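Local coordinates for D-alanyl transferase DltD (Enterococcus faecium TX0133A04, PDB 6PFX), which probably takes part in the transfer of D-alanine to lipoteichoic acid during cell wall biogenesis in this Gram-positive bacterium, at residues L124-Y127 / D128-F131; N178-R181 / S182-N185; D244-T247 / H248-A252; I347-W351 / K352-A356. All blocks are in the same frame, centred on the assembly; numbering follows the deposited sequence.

How the contacts relate
The four contacts come in series along one chain, each local to a single helix or a helix start. Contacts 1 and 2 are neighbours, their centres about 10 Å apart: helix 123-132 lies against helix 181-193, joined by Tyr127 to Gln183, by Asp128 to Trp184 and by the stacked rings of Phe131 and Trp184. Contacts 3 and 4 form the second pair, with centres about 19 Å apart and nearest atoms about 5 Å apart. Contact 4 carries His348 of a probable Ser-His-Asp triad, and Phe245 of contact 3 touches that triad. Contacts 1 and 4 lie on opposite sides of the chain's centre, about 35 Å between centres, so the helical pair is far from the presumed site.

Contact 1: residues L124-Y127 / D128-F131; sequences LQTY and DWLF
Tyr127 and Leu130 meet along one side of helix 123-132, a regular alpha-helix, with Tyr127 CD1 and Leu130 CD1 4.4 Å apart. The aromatic ring of Phe131 comes in one turn above Tyr127 by its edge: CD2 of Phe131 lies 3.1 Å from Tyr127 O, near the ring plane. That oxygen also takes the straightest of the four backbone bonds, from Phe131 N, at 2.9 Å and 172°. On another side Thr126 CG2 touches CE3 of Trp129 at 4.1 Å, and the indole edge faces Thr126 O. Leu130 CD2 covers one face of the same indole, toward its rim.

Asp128 turns back over the previous turn because its CG stands beside its own backbone N (chi1 -79°). The carboxylate thus comes close to Leu124 O, which already receives Asp128 N; carboxylate and carbonyl are both acceptors and form no bond with each other, and OD1 is instead hydrogen-bonded by Trp184 NE1 of helix 181-193. Asp27 brings a second negative group near OD2, which would probably favour protonation of one of them. Other polar ends are likewise held from outside: Tyr127 OH by Gln183 and Asn156, Gln125 NE2 by the carbonyls of Leu24 and Gly26, Thr126 OG1 by Ser122 O, and Trp129 NE1 by Asp140. Across the Leu124 and Asp128 side chains, CD1 of the leucine stops 3.9 Å from OD1.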
loop_
_atom_site.group_PDB
_atom_site.type_symbol
_atom_site.label_atom_id
_atom_site.label_comp_id
_atom_site.label_asym_id
_atom_site.label_seq_id
_atom_site.Cartn_x
_atom_site.Cartn_y
_atom_site.Cartn_z
ATOM N N LEU A 124 11.129 15.045 -6.695
ATOM C CA LEU A 124 9.990 15.763 -7.263
ATOM C C LEU A 124 8.836 15.812 -6.270
ATOM O O LEU A 124 8.262 16.875 -6.012
ATOM C CB LEU A 124 9.543 15.097 -8.573
ATOM C CG LEU A 124 8.249 15.611 -9.216
ATOM C CD1 LEU A 124 8.279 17.102 -9.551
ATOM C CD2 LEU A 124 7.898 14.800 -10.479
ATOM N N GLN A 125 8.490 14.661 -5.694
ATOM C CA GLN A 125 7.355 14.604 -4.782
ATOM C C GLN A 125 7.676 15.261 -3.453
ATOM O O GLN A 125 6.785 15.847 -2.825
ATOM C CB GLN A 125 6.947 13.146 -4.585
ATOM C CG GLN A 125 6.373 12.538 -5.851
ATOM C CD GLN A 125 6.028 11.080 -5.702
ATOM O OE1 GLN A 125 6.434 10.419 -4.746
ATOM N NE2 GLN A 125 5.264 10.567 -6.653
ATOM N N THR A 126 8.932 15.169 -3.004
ATOM C CA THR A 126 9.345 15.862 -1.789
ATOM C C THR A 126 9.214 17.368 -1.967
ATOM O O THR A 126 8.644 18.059 -1.113
ATOM C CB THR A 126 10.783 15.474 -1.432
ATOM O OG1 THR A 126 10.884 14.053 -1.272
ATOM C CG2 THR A 126 11.213 16.148 -0.141
ATOM N N TYR A 127 9.704 17.890 -3.096
ATOM C CA TYR A 127 9.587 19.318 -3.358
ATOM C C TYR A 127 8.129 19.713 -3.560
ATOM O O TYR A 127 7.703 20.789 -3.120
ATOM C CB TYR A 127 10.417 19.694 -4.586
ATOM C CG TYR A 127 11.920 19.557 -4.455
ATOM C CD1 TYR A 127 12.510 19.117 -3.279
ATOM C CD2 TYR A 127 12.750 19.884 -5.523
ATOM C CE1 TYR A 127 13.872 18.999 -3.173
ATOM C CE2 TYR A 127 14.119 19.780 -5.415
ATOM C CZ TYR A 127 14.669 19.327 -4.241
ATOM O OH TYR A 127 16.027 19.199 -4.122
ATOM N N ASP A 128 7.345 18.852 -4.216
ATOM C CA ASP A 128 5.913 19.097 -4.318
ATOM C C ASP A 128 5.327 19.406 -2.944
ATOM O O ASP A 128 4.556 20.358 -2.772
ATOM C CB ASP A 128 5.191 17.863 -4.869
ATOM C CG ASP A 128 5.302 17.706 -6.383
ATOM O OD1 ASP A 128 5.671 18.664 -7.091
ATOM O OD2 ASP A 128 5.002 16.588 -6.857
ATOM N N TRP A 129 5.664 18.574 -1.956
ATOM C CA TRP A 129 5.159 18.755 -0.601
ATOM C C TRP A 129 5.616 20.085 -0.028
ATOM O O TRP A 129 4.803 20.873 0.467
ATOM C CB TRP A 129 5.656 17.589 0.251
ATOM C CG TRP A 129 5.685 17.838 1.717
ATOM C CD1 TRP A 129 4.634 18.193 2.518
ATOM C CD2 TRP A 129 6.823 17.705 2.581
ATOM N NE1 TRP A 129 5.058 18.303 3.825
ATOM C CE2 TRP A 129 6.395 18.011 3.887
ATOM C CE3 TRP A 129 8.164 17.367 2.376
ATOM C CZ2 TRP A 129 7.261 17.987 4.983
ATOM C CZ3 TRP A 129 9.021 17.345 3.468
ATOM C CH2 TRP A 129 8.565 17.651 4.752
ATOM N N LEU A 130 6.914 20.374 -0.124
ATOM C CA LEU A 130 7.441 21.599 0.464
ATOM C C LEU A 130 6.768 22.836 -0.119
ATOM O O LEU A 130 6.438 23.772 0.617
ATOM C CB LEU A 130 8.951 21.678 0.255
ATOM C CG LEU A 130 9.786 20.640 0.998
ATOM C CD1 LEU A 130 11.257 20.735 0.614
ATOM C CD2 LEU A 130 9.653 20.784 2.497
ATOM N N PHE A 131 6.592 22.881 -1.442
ATOM C CA PHE A 131 5.959 24.038 -2.073
ATOM C C PHE A 131 4.457 24.073 -1.834
ATOM O O PHE A 131 3.847 25.131 -2.026
ATOM C CB PHE A 131 6.292 24.075 -3.571
ATOM C CG PHE A 131 7.714 24.490 -3.862
ATOM C CD1 PHE A 131 8.093 25.825 -3.817
ATOM C CD2 PHE A 131 8.674 23.551 -4.179
ATOM C CE1 PHE A 131 9.409 26.204 -4.073
ATOM C CE2 PHE A 131 9.985 23.931 -4.436
ATOM C CZ PHE A 131 10.347 25.255 -4.387
#

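Contact 2: residues N178-R181 / S182-N185; sequences NQLR and SQWN
Arg181 O accepts Asn185 N at 2.9 Å and Leu180 O accepts Trp184 N, also at 2.9 Å, the first i to i+4 bonds as the chain passes from the irregular turn 178-180 into helix 181-193. Side by side and pointing the same way, Arg181 and Asn185 follow this backbone pair: the aliphatic CG of the arginine lies 3.8 Å from the amide ND2, with guanidinium and amide planes 61° apart. The arginine sets out with CG opposite its backbone N (chi1 -176°), then bends at chi3, which swings the guanidinium back to Asn178. There NH1 donates to a lone pair of Asn178 OD1 at 2.6 Å, short but bent (136°), in the plane of that amide but tilted out of the guanidinium plane.

Two waters complete the start of the helix. Water 1 donates to Asn178 O and accepts from Ser182 N; water 2 does the same between Gln179 O and Gln183 N at 2.7 and 3.0 Å. They stand where direct bonds would be in a regular helix, Asn178 O being 4.5 Å from Ser182 N. Leu180 turns away from this wet side to pack on Tyr127 and Leu130, and Trp184 stacks with the Phe131 ring and makes a cation-pi contact with Lys188.

Chemically, solvent satisfies the amides of Ser182 and Gln183, Arg181 N bonds directly to Asn178 O (3.1 Å), and the Arg181 guanidinium, hydrogen-bonded to Asn178, folds back over the turn preceding the helix.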
loop_
_atom_site.group_PDB
_atom_site.type_symbol
_atom_site.label_atom_id
_atom_site.label_comp_id
_atom_site.label_asym_id
_atom_site.label_seq_id
_atom_site.Cartn_x
_atom_site.Cartn_y
_atom_site.Cartn_z
ATOM N N ASN A 178 12.795 28.929 -2.459
ATOM C CA ASN A 178 13.086 29.310 -3.832
ATOM C C ASN A 178 14.427 28.773 -4.301
ATOM O O ASN A 178 14.653 28.678 -5.513
ATOM C CB ASN A 178 13.041 30.827 -3.965
ATOM C CG ASN A 178 13.175 31.283 -5.393
ATOM O OD1 ASN A 178 12.313 31.010 -6.229
ATOM N ND2 ASN A 178 14.264 31.980 -5.687
ATOM N N GLN A 179 15.322 28.419 -3.375
ATOM C CA GLN A 179 16.604 27.840 -3.753
ATOM C C GLN A 179 16.439 26.485 -4.429
ATOM O O GLN A 179 17.347 26.052 -5.147
ATOM C CB GLN A 179 17.487 27.716 -2.515
ATOM C CG GLN A 179 18.912 27.325 -2.814
ATOM C CD GLN A 179 19.836 27.497 -1.619
ATOM O OE1 GLN A 179 19.479 28.135 -0.620
ATOM N NE2 GLN A 179 21.036 26.931 -1.717
ATOM N N LEU A 180 15.297 25.824 -4.224
ATOM C CA LEU A 180 14.985 24.546 -4.845
ATOM C C LEU A 180 14.151 24.692 -6.109
ATOM O O LEU A 180 13.923 23.697 -6.807
ATOM C CB LEU A 180 14.211 23.655 -3.858
ATOM C CG LEU A 180 14.861 23.327 -2.514
ATOM C CD1 LEU A 180 13.871 22.599 -1.631
ATOM C CD2 LEU A 180 16.084 22.487 -2.725
ATOM N N ARG A 181 13.688 25.901 -6.425
ATOM C CA ARG A 181 12.660 26.043 -7.447
ATOM C C ARG A 181 13.185 25.698 -8.835
ATOM O O ARG A 181 12.460 25.101 -9.641
ATOM C CB ARG A 181 12.095 27.459 -7.418
ATOM C CG ARG A 181 10.966 27.654 -8.394
ATOM C CD ARG A 181 10.331 29.022 -8.215
ATOM N NE ARG A 181 9.144 28.984 -7.362
ATOM C CZ ARG A 181 9.116 29.321 -6.074
ATOM N NH1 ARG A 181 10.216 29.726 -5.450
ATOM N NH2 ARG A 181 7.972 29.253 -5.406
ATOM N N SER A 182 14.425 26.080 -9.142
ATOM C CA SER A 182 14.994 25.748 -10.444
ATOM C C SER A 182 15.053 24.237 -10.638
ATOM O O SER A 182 14.620 23.714 -11.671
ATOM C CB SER A 182 16.382 26.369 -10.583
ATOM O OG SER A 182 16.867 26.170 -11.897
ATOM N N GLN A 183 15.575 23.518 -9.643
ATOM C CA GLN A 183 15.613 22.061 -9.718
ATOM C C GLN A 183 14.209 21.475 -9.815
ATOM O O GLN A 183 13.970 20.540 -10.588
ATOM C CB GLN A 183 16.332 21.510 -8.486
ATOM C CG GLN A 183 16.525 20.000 -8.500
ATOM C CD GLN A 183 17.257 19.474 -7.270
ATOM O OE1 GLN A 183 17.361 20.152 -6.244
ATOM N NE2 GLN A 183 17.773 18.254 -7.375
ATOM N N TRP A 184 13.268 22.006 -9.031
ATOM C CA TRP A 184 11.895 21.511 -9.068
ATOM C C TRP A 184 11.316 21.619 -10.471
ATOM O O TRP A 184 10.731 20.660 -10.986
ATOM C CB TRP A 184 11.047 22.306 -8.077
ATOM C CG TRP A 184 9.658 21.801 -7.828
ATOM C CD1 TRP A 184 9.245 20.500 -7.760
ATOM C CD2 TRP A 184 8.499 22.605 -7.590
ATOM N NE1 TRP A 184 7.898 20.450 -7.493
ATOM C CE2 TRP A 184 7.417 21.729 -7.387
ATOM C CE3 TRP A 184 8.272 23.982 -7.525
ATOM C CZ2 TRP A 184 6.126 22.188 -7.128
ATOM C CZ3 TRP A 184 6.996 24.433 -7.273
ATOM C CH2 TRP A 184 5.938 23.542 -7.075
ATOM N N ASN A 185 11.469 22.787 -11.104
ATOM C CA ASN A 185 10.895 22.990 -12.431
ATOM C C ASN A 185 11.513 22.025 -13.431
ATOM O O ASN A 185 10.815 21.470 -14.288
ATOM C CB ASN A 185 11.116 24.437 -12.876
ATOM C CG ASN A 185 10.269 25.430 -12.093
ATOM O OD1 ASN A 185 9.261 25.065 -11.490
ATOM N ND2 ASN A 185 10.674 26.695 -12.109
HETATM O O HOH W 1 15.778 28.303 -7.730
HETATM O O HOH W 2 17.243 24.715 -7.510
#

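Contact 3: residues D244-T247 / H248-A252; sequences DFYT and HRIRA
Phe245 and Tyr246 both leave the helix with CG opposite the backbone N (chi1 -177° and 179°), which sends their rings forward along the chain to meet Arg249, Ile250 and Arg251. Arg249 CB sits over the centre of one face of the Phe245 ring, a CH-pi contact 4.2 Å from the centroid; farther out, the bent arginine chain brings CD to 3.5 Å from Phe245 CE2. Ile250 spans the gap from one ring to the other, its CG1 3.8 Å from Phe245 CE1 and its CG2 3.5 Å from Tyr246 CE1. The Tyr246 ring also has Arg251 CA over one face, toward the rim.

In the backbone, Tyr246 O is gripped by two amides, Ile250 N at 3.0 Å and Arg251 N at 2.9 Å. Water 3 links Thr247 OG1, also hydrogen-bonded to Asn243 O, to Arg251 NH1, and water 4 bridges Thr247 O and Ala252 N, on the solvent side. Phe245 also touches Thr346 and Asp345, the latter the acid of a probable Ser-His-Asp triad.

The i to i+5 bond accepted by Tyr246 O marks a pi-type turn within helix 243-250, where residues 248-250 make the wider turn, on the surface of this SGNH-hydrolase-like protein.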
loop_
_atom_site.group_PDB
_atom_site.type_symbol
_atom_site.label_atom_id
_atom_site.label_comp_id
_atom_site.label_asym_id
_atom_site.label_seq_id
_atom_site.Cartn_x
_atom_site.Cartn_y
_atom_site.Cartn_z
ATOM N N ASP A 244 6.669 -21.925 -8.446
ATOM C CA ASP A 244 7.891 -21.209 -8.821
ATOM C C ASP A 244 8.448 -20.402 -7.652
ATOM O O ASP A 244 9.670 -20.269 -7.520
ATOM C CB ASP A 244 7.682 -20.360 -10.079
ATOM C CG ASP A 244 6.686 -19.238 -9.884
ATOM O OD1 ASP A 244 5.857 -19.323 -8.962
ATOM O OD2 ASP A 244 6.721 -18.266 -10.673
ATOM N N PHE A 245 7.578 -19.896 -6.778
ATOM C CA PHE A 245 8.041 -19.201 -5.585
ATOM C C PHE A 245 8.801 -20.155 -4.679
ATOM O O PHE A 245 9.876 -19.827 -4.167
ATOM C CB PHE A 245 6.844 -18.620 -4.842
ATOM C CG PHE A 245 7.209 -17.821 -3.622
ATOM C CD1 PHE A 245 7.446 -18.441 -2.409
ATOM C CD2 PHE A 245 7.316 -16.444 -3.690
ATOM C CE1 PHE A 245 7.765 -17.696 -1.290
ATOM C CE2 PHE A 245 7.634 -15.703 -2.572
ATOM C CZ PHE A 245 7.863 -16.326 -1.378
ATOM N N TYR A 246 8.254 -21.348 -4.464
ATOM C CA TYR A 246 8.939 -22.310 -3.618
ATOM C C TYR A 246 10.309 -22.649 -4.196
ATOM O O TYR A 246 11.329 -22.602 -3.493
ATOM C CB TYR A 246 8.086 -23.570 -3.437
ATOM C CG TYR A 246 8.799 -24.588 -2.566
ATOM C CD1 TYR A 246 8.851 -24.429 -1.184
ATOM C CD2 TYR A 246 9.453 -25.678 -3.128
ATOM C CE1 TYR A 246 9.519 -25.323 -0.389
ATOM C CE2 TYR A 246 10.124 -26.585 -2.329
ATOM C CZ TYR A 246 10.144 -26.394 -0.960
ATOM O OH TYR A 246 10.798 -27.251 -0.114
ATOM N N THR A 247 10.350 -22.958 -5.494
ATOM C CA THR A 247 11.594 -23.376 -6.131
ATOM C C THR A 247 12.656 -22.287 -6.056
ATOM O O THR A 247 13.811 -22.559 -5.711
ATOM C CB THR A 247 11.308 -23.772 -7.577
ATOM O OG1 THR A 247 10.398 -24.880 -7.588
ATOM C CG2 THR A 247 12.584 -24.177 -8.291
ATOM N N HIS A 248 12.283 -21.042 -6.359
ATOM C CA HIS A 248 13.267 -19.976 -6.488
ATOM C C HIS A 248 13.585 -19.276 -5.177
ATOM O O HIS A 248 14.681 -18.720 -5.045
ATOM C CB HIS A 248 12.792 -18.937 -7.510
ATOM C CG HIS A 248 12.645 -19.481 -8.897
ATOM N ND1 HIS A 248 11.915 -18.844 -9.876
ATOM C CD2 HIS A 248 13.141 -20.605 -9.467
ATOM C CE1 HIS A 248 11.964 -19.553 -10.990
ATOM N NE2 HIS A 248 12.698 -20.628 -10.768
ATOM N N ARG A 249 12.684 -19.304 -4.198
ATOM C CA ARG A 249 12.886 -18.521 -2.992
ATOM C C ARG A 249 13.007 -19.323 -1.708
ATOM O O ARG A 249 13.554 -18.794 -0.734
ATOM C CB ARG A 249 11.760 -17.484 -2.827
ATOM C CG ARG A 249 11.672 -16.505 -4.002
ATOM C CD ARG A 249 10.890 -15.251 -3.660
ATOM N NE ARG A 249 11.496 -14.519 -2.551
ATOM C CZ ARG A 249 12.459 -13.609 -2.678
ATOM N NH1 ARG A 249 12.947 -13.306 -3.874
ATOM N NH2 ARG A 249 12.935 -13.002 -1.599
ATOM N N ILE A 250 12.525 -20.567 -1.665
ATOM C CA ILE A 250 12.425 -21.327 -0.427
ATOM C C ILE A 250 13.314 -22.573 -0.441
ATOM O O ILE A 250 14.020 -22.857 0.533
ATOM C CB ILE A 250 10.960 -21.709 -0.105
ATOM C CG1 ILE A 250 10.053 -20.485 0.026
ATOM C CG2 ILE A 250 10.930 -22.554 1.181
ATOM C CD1 ILE A 250 10.480 -19.508 1.101
ATOM N N ARG A 251 13.269 -23.343 -1.532
ATOM C CA ARG A 251 13.816 -24.697 -1.518
ATOM C C ARG A 251 15.268 -24.735 -1.052
ATOM O O ARG A 251 15.648 -25.604 -0.259
ATOM C CB ARG A 251 13.689 -25.318 -2.910
ATOM C CG ARG A 251 14.210 -26.735 -2.983
ATOM C CD ARG A 251 14.018 -27.359 -4.353
ATOM N NE ARG A 251 14.453 -28.755 -4.332
ATOM C CZ ARG A 251 14.203 -29.644 -5.288
ATOM N NH1 ARG A 251 13.506 -29.296 -6.360
ATOM N NH2 ARG A 251 14.647 -30.886 -5.162
ATOM N N ALA A 252 16.096 -23.800 -1.528
ATOM C CA ALA A 252 17.524 -23.873 -1.235
ATOM C C ALA A 252 17.808 -23.714 0.253
ATOM O O ALA A 252 18.825 -24.217 0.745
ATOM C CB ALA A 252 18.287 -22.808 -2.021
HETATM O O HOH W 3 11.275 -27.102 -6.241
HETATM O O HOH W 4 15.467 -21.724 -3.637
#

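Contact 4: residues I347-W351 / K352-A356; sequences IHLGW and KGWLA
Leu349 packs over one face of the Trp354 indole, the two side chains crossing at about a right angle. Its CD1 stands over one face of the six-membered ring, 3.8 Å from the centroid and only 4° off the ring normal, a clear CH-pi contact. CB follows along the same ring system, 3.6 Å from Trp354 NE1, while the other methyl, CD2, reaches down to the backbone of Gly353, 3.9 Å from its CA. With no side chain on that glycine, the methyl can settle directly on the helix. Leu349 achieves this with CG beside its backbone N (chi1 -79°), against the indole, and a chi2 of 170° then turns CD1 to the ring and CD2 to Gly353. Leu48 covers part of the tryptophan as well. Trp351 is also packed in, against Ala226 and Ile229 of helix 219-233 and against Phe54.

This tight patch stands at the start of helix 351-365. Gly350 is the N-cap residue, and its carbonyl takes Trp354 N at 2.8 Å, nearly straight; Trp351 O then takes Leu355 N at 3.2 Å. Two residues before the cap is His348, which hydrogen-bonds through NE2 to Ser46 OG and through ND1 to Asp345 OD2, consistent with the catalytic triad of the SGNH hydrolase clan.

The looser side holds Ile347, His348 and Lys352, all partly exposed. Ile347 and His348 make no contact with 352-356; instead Ile347 CG1 rests 3.4 Å above the imidazole plane, over its centre. Lys352, its chain bent at chi2 and chi3, turns from the leucine-tryptophan patch toward helix 219-233, where NZ is hydrogen-bonded to Ser223 OG.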
loop_
_atom_site.group_PDB
_atom_site.type_symbol
_atom_site.label_atom_id
_atom_site.label_comp_id
_atom_site.label_asym_id
_atom_site.label_seq_id
_atom_site.Cartn_x
_atom_site.Cartn_y
_atom_site.Cartn_z
ATOM N N ILE A 347 3.522 -14.088 1.613
ATOM C CA ILE A 347 3.086 -12.785 2.082
ATOM C C ILE A 347 2.047 -12.157 1.170
ATOM O O ILE A 347 1.384 -11.191 1.561
ATOM C CB ILE A 347 4.283 -11.828 2.276
ATOM C CG1 ILE A 347 5.059 -11.686 0.965
ATOM C CG2 ILE A 347 5.185 -12.309 3.423
ATOM C CD1 ILE A 347 5.900 -10.439 0.900
ATOM N N HIS A 348 1.891 -12.694 -0.038
ATOM C CA HIS A 348 1.130 -12.026 -1.084
ATOM C C HIS A 348 -0.232 -12.667 -1.290
ATOM O O HIS A 348 -0.333 -13.886 -1.481
ATOM C CB HIS A 348 1.891 -12.070 -2.412
ATOM C CG HIS A 348 3.227 -11.412 -2.358
ATOM N ND1 HIS A 348 4.385 -12.047 -2.749
ATOM C CD2 HIS A 348 3.593 -10.174 -1.952
ATOM C CE1 HIS A 348 5.410 -11.230 -2.579
ATOM N NE2 HIS A 348 4.954 -10.086 -2.098
ATOM N N LEU A 349 -1.273 -11.831 -1.310
ATOM C CA LEU A 349 -2.612 -12.299 -1.633
ATOM C C LEU A 349 -2.605 -13.076 -2.938
ATOM O O LEU A 349 -1.892 -12.728 -3.885
ATOM C CB LEU A 349 -3.565 -11.115 -1.780
ATOM C CG LEU A 349 -4.091 -10.506 -0.492
ATOM C CD1 LEU A 349 -4.797 -9.208 -0.850
ATOM C CD2 LEU A 349 -5.031 -11.426 0.237
ATOM N N GLY A 350 -3.427 -14.126 -2.987
ATOM C CA GLY A 350 -3.504 -15.067 -4.080
ATOM C C GLY A 350 -4.964 -15.267 -4.477
ATOM O O GLY A 350 -5.813 -14.477 -4.207
ATOM N N TRP A 351 -5.203 -16.434 -5.098
ATOM C CA TRP A 351 -6.460 -16.647 -5.822
ATOM C C TRP A 351 -7.689 -16.443 -4.932
ATOM O O TRP A 351 -8.568 -15.620 -5.230
ATOM C CB TRP A 351 -6.442 -18.049 -6.436
ATOM C CG TRP A 351 -5.155 -18.354 -7.170
ATOM C CD1 TRP A 351 -4.883 -18.105 -8.483
ATOM C CD2 TRP A 351 -3.965 -18.952 -6.621
ATOM N NE1 TRP A 351 -3.600 -18.498 -8.786
ATOM C CE2 TRP A 351 -3.019 -19.031 -7.666
ATOM C CE3 TRP A 351 -3.606 -19.421 -5.346
ATOM C CZ2 TRP A 351 -1.744 -19.574 -7.482
ATOM C CZ3 TRP A 351 -2.337 -19.967 -5.164
ATOM C CH2 TRP A 351 -1.420 -20.031 -6.229
ATOM N N LYS A 352 -7.777 -17.182 -3.835
ATOM C CA LYS A 352 -8.949 -17.065 -2.976
ATOM C C LYS A 352 -8.957 -15.754 -2.208
ATOM O O LYS A 352 -10.038 -15.232 -1.893
ATOM C CB LYS A 352 -8.995 -18.278 -2.051
ATOM C CG LYS A 352 -9.480 -19.533 -2.781
ATOM C CD LYS A 352 -10.983 -19.587 -2.880
ATOM C CE LYS A 352 -11.611 -19.887 -1.527
ATOM N NZ LYS A 352 -13.049 -19.506 -1.489
ATOM N N GLY A 353 -7.773 -15.214 -1.913
ATOM C CA GLY A 353 -7.688 -13.992 -1.137
ATOM C C GLY A 353 -8.158 -12.786 -1.920
ATOM O O GLY A 353 -8.957 -11.983 -1.428
ATOM N N TRP A 354 -7.676 -12.649 -3.161
ATOM C CA TRP A 354 -8.191 -11.599 -4.035
ATOM C C TRP A 354 -9.682 -11.779 -4.299
ATOM O O TRP A 354 -10.420 -10.795 -4.397
ATOM C CB TRP A 354 -7.401 -11.535 -5.346
ATOM C CG TRP A 354 -6.095 -10.804 -5.235
ATOM C CD1 TRP A 354 -4.849 -11.287 -5.542
ATOM C CD2 TRP A 354 -5.900 -9.448 -4.796
ATOM N NE1 TRP A 354 -3.900 -10.314 -5.324
ATOM C CE2 TRP A 354 -4.517 -9.180 -4.864
ATOM C CE3 TRP A 354 -6.763 -8.431 -4.365
ATOM C CZ2 TRP A 354 -3.979 -7.944 -4.508
ATOM C CZ3 TRP A 354 -6.225 -7.206 -4.014
ATOM C CH2 TRP A 354 -4.847 -6.975 -4.089
ATOM N N LEU A 355 -10.153 -13.016 -4.436
ATOM C CA LEU A 355 -11.589 -13.187 -4.612
ATOM C C LEU A 355 -12.343 -12.731 -3.370
ATOM O O LEU A 355 -13.370 -12.050 -3.484
ATOM C CB LEU A 355 -11.928 -14.631 -4.952
ATOM C CG LEU A 355 -13.417 -14.927 -5.100
ATOM C CD1 LEU A 355 -13.990 -14.160 -6.278
ATOM C CD2 LEU A 355 -13.702 -16.418 -5.247
ATOM N N ALA A 356 -11.823 -13.053 -2.177
ATOM C CA ALA A 356 -12.485 -12.613 -0.951
ATOM C C ALA A 356 -12.487 -11.097 -0.867
ATOM O O ALA A 356 -13.468 -10.482 -0.433
ATOM C CB ALA A 356 -11.767 -13.174 0.279
#